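Local structure of putative NAD(P)H nitroreductase MhqN (3BEM) at residues A53-Q57 against A102-Y106. The protein is a putative FMN-dependent NAD(P)H nitroreductase that works as a homodimer and may contribute to the breakdown of aromatic compounds. The protein carries 3 engineered substitutions. Sequence-based numbering, arbitrary orientation.
Sequences AFNLQ and AADIY. With FMN (flavin mononucleotide), chain E.
Phe54 meets Tyr106 through its backbone oxygen, one residue after Ala53 has laid its methyl group on the flavin, with Ala53 CB 3.4 Å from FMN C7. The hydroxyl of Tyr106 donates to Phe54 O, OH to O 2.7 Å. It lies in the carbonyl plane on a lone pair, and the C=O...OH angle is 135°. The acceptor sits at the edge of the Tyr106 ring, in its plane. Tyr106 OH also lies 3.3 Å from Phe54 CB, and it has a second hydrogen-bond partner in Thr127 OG1.

Asn55 CB faces the ribityl chain of the flavin. With chi1 at -167°, CG is trans to the backbone N, and ND2 passes 3.8 Å from Ile105 CG2 while bonding to Tyr207 O of the second subunit. Leu56 packs CD2 on Ala102, 4.0 Å from Ala102 CB. Its carbonyl oxygen lies 3.4 Å from Ile105 CD1 and accepts a hydrogen bond from Lys209 NZ of the second subunit. The extended side chain of Gln57 brings NE2 to Asn55 O, donating at 3.0 Å, nearly straight at 168° but from above the carbonyl plane. Its OE1 accepts from Lys209 N of the second subunit.

The contact thus ties the FMN-binding loop to helix 102-111. The flavin lies between this loop and second-subunit residues such as Arg208, as in dimer-interface nitroreductase sites. That loop follows helix 37-47 and leads into strand 59-64. Helix 117-134 packs against both parts, with Thr127 and Tyr131 on the loop and Met123 on Tyr106, while the second subunit reaches Asn55, Leu56, Gln57 and Ile105.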
loop_
_atom_site.group_PDB
_atom_site.type_symbol
_atom_site.label_atom_id
_atom_site.label_comp_id
_atom_site.label_asym_id
_atom_site.label_seq_id
_atom_site.Cartn_x
_atom_site.Cartn_y
_atom_site.Cartn_z
ATOM N N ALA B 53 -2.313 -11.061 -0.807
ATOM C CA ALA B 53 -2.809 -12.115 0.087
ATOM C C ALA B 53 -3.104 -13.354 -0.747
ATOM O O ALA B 53 -3.787 -13.265 -1.738
ATOM C CB ALA B 53 -4.069 -11.658 0.767
ATOM N N PHE B 54 -2.528 -14.494 -0.343
ATOM C CA PHE B 54 -2.737 -15.782 -1.009
ATOM C C PHE B 54 -2.325 -15.783 -2.473
ATOM O O PHE B 54 -2.763 -16.642 -3.250
ATOM C CB PHE B 54 -4.226 -16.225 -0.881
ATOM C CG PHE B 54 -4.731 -16.299 0.545
ATOM C CD1 PHE B 54 -4.562 -17.444 1.292
ATOM C CD2 PHE B 54 -5.365 -15.212 1.122
ATOM C CE1 PHE B 54 -5.023 -17.488 2.589
ATOM C CE2 PHE B 54 -5.817 -15.246 2.428
ATOM C CZ PHE B 54 -5.643 -16.389 3.155
ATOM N N ASN B 55 -1.499 -14.804 -2.878
ATOM C CA ASN B 55 -1.112 -14.608 -4.275
ATOM C C ASN B 55 -2.311 -14.460 -5.203
ATOM O O ASN B 55 -2.256 -14.876 -6.342
ATOM C CB ASN B 55 -0.225 -15.736 -4.723
ATOM C CG ASN B 55 0.464 -15.473 -6.038
ATOM O OD1 ASN B 55 0.851 -14.340 -6.335
ATOM N ND2 ASN B 55 0.617 -16.554 -6.865
ATOM N N LEU B 56 -3.424 -13.933 -4.675
ATOM C CA LEU B 56 -4.633 -13.762 -5.473
ATOM C C LEU B 56 -4.565 -12.596 -6.464
ATOM O O LEU B 56 -5.383 -12.530 -7.381
ATOM C CB LEU B 56 -5.859 -13.635 -4.578
ATOM C CG LEU B 56 -6.262 -14.918 -3.861
ATOM C CD1 LEU B 56 -7.319 -14.550 -2.889
ATOM C CD2 LEU B 56 -6.773 -15.960 -4.873
ATOM N N GLN B 57 -3.582 -11.679 -6.290
ATOM C CA GLN B 57 -3.350 -10.643 -7.307
ATOM C C GLN B 57 -4.686 -9.867 -7.610
ATOM O O GLN B 57 -5.182 -9.793 -8.747
ATOM C CB GLN B 57 -2.718 -11.281 -8.513
ATOM C CG GLN B 57 -1.376 -11.888 -8.211
ATOM C CD GLN B 57 -0.921 -12.854 -9.295
ATOM O OE1 GLN B 57 -0.556 -12.410 -10.363
ATOM N NE2 GLN B 57 -0.993 -14.187 -9.031
ATOM N N ALA B 102 -8.648 -18.442 -7.255
ATOM C CA ALA B 102 -7.675 -19.338 -6.606
ATOM C C ALA B 102 -7.429 -20.618 -7.440
ATOM O O ALA B 102 -6.295 -20.989 -7.693
ATOM C CB ALA B 102 -8.130 -19.704 -5.178
ATOM N N ALA B 103 -8.491 -21.265 -7.878
ATOM C CA ALA B 103 -8.357 -22.519 -8.643
ATOM C C ALA B 103 -7.485 -22.305 -9.874
ATOM O O ALA B 103 -6.630 -23.130 -10.162
ATOM C CB ALA B 103 -9.703 -23.044 -9.028
ATOM N N ASP B 104 -7.696 -21.217 -10.617
ATOM C CA ASP B 104 -6.861 -20.934 -11.778
ATOM C C ASP B 104 -5.450 -20.536 -11.423
ATOM O O ASP B 104 -4.500 -20.991 -12.054
ATOM C CB ASP B 104 -7.480 -19.823 -12.634
ATOM C CG ASP B 104 -8.779 -20.256 -13.322
ATOM O OD1 ASP B 104 -8.860 -21.399 -13.855
ATOM O OD2 ASP B 104 -9.731 -19.436 -13.318
ATOM N N ILE B 105 -5.292 -19.670 -10.419
ATOM C CA ILE B 105 -3.955 -19.208 -10.044
ATOM C C ILE B 105 -3.042 -20.346 -9.567
ATOM O O ILE B 105 -1.852 -20.378 -9.934
ATOM C CB ILE B 105 -4.047 -18.075 -9.013
ATOM C CG1 ILE B 105 -4.706 -16.862 -9.684
ATOM C CG2 ILE B 105 -2.626 -17.766 -8.415
ATOM C CD1 ILE B 105 -4.949 -15.662 -8.757
ATOM N N TYR B 106 -3.599 -21.305 -8.835
ATOM C CA TYR B 106 -2.828 -22.361 -8.196
ATOM C C TYR B 106 -2.640 -23.591 -9.114
ATOM O O TYR B 106 -1.894 -24.489 -8.799
ATOM C CB TYR B 106 -3.456 -22.832 -6.891
ATOM C CG TYR B 106 -3.668 -21.760 -5.851
ATOM C CD1 TYR B 106 -2.940 -20.561 -5.894
ATOM C CD2 TYR B 106 -4.549 -21.948 -4.812
ATOM C CE1 TYR B 106 -3.163 -19.553 -4.948
ATOM C CE2 TYR B 106 -4.770 -20.986 -3.898
ATOM C CZ TYR B 106 -4.068 -19.781 -3.955
ATOM O OH TYR B 106 -4.310 -18.819 -2.978
HETATM N N1 FMN E . 1.812 -15.066 4.156
HETATM C C2 FMN E . 1.688 -15.952 5.207
HETATM O O2 FMN E . 2.517 -16.865 5.328
HETATM N N3 FMN E . 0.643 -15.834 6.111
HETATM C C4 FMN E . -0.314 -14.835 5.987
HETATM O O4 FMN E . -1.105 -14.677 6.941
HETATM C C4A FMN E . -0.186 -13.933 4.893
HETATM N N5 FMN E . -1.114 -12.912 4.696
HETATM C C5A FMN E . -0.910 -11.986 3.676
HETATM C C6 FMN E . -1.791 -10.902 3.523
HETATM C C7 FMN E . -1.658 -9.956 2.476
HETATM C C7M FMN E . -2.185 -8.552 2.699
HETATM C C8 FMN E . -0.588 -10.103 1.601
HETATM C C8M FMN E . -0.034 -8.879 0.944
HETATM C C9 FMN E . 0.301 -11.181 1.746
HETATM C C9A FMN E . 0.170 -12.139 2.768
HETATM N N10 FMN E . 1.065 -13.192 2.919
HETATM C C10 FMN E . 0.900 -14.055 3.995
HETATM C "C1'" FMN E . 2.118 -13.477 1.854
HETATM C "C2'" FMN E . 1.530 -13.856 0.464
HETATM O "O2'" FMN E . 1.133 -15.224 0.423
HETATM C "C3'" FMN E . 2.597 -13.574 -0.615
HETATM O "O3'" FMN E . 2.779 -12.145 -0.667
HETATM C "C4'" FMN E . 2.312 -14.204 -1.998
HETATM O "O4'" FMN E . 2.195 -15.620 -1.940
HETATM C "C5'" FMN E . 3.427 -13.972 -3.042
HETATM O "O5'" FMN E . 4.757 -14.260 -2.585
HETATM P P FMN E . 5.884 -13.160 -2.918
HETATM O O1P FMN E . 7.169 -13.552 -2.372
HETATM O O2P FMN E . 6.090 -13.118 -4.347
HETATM O O3P FMN E . 5.356 -11.954 -2.267
#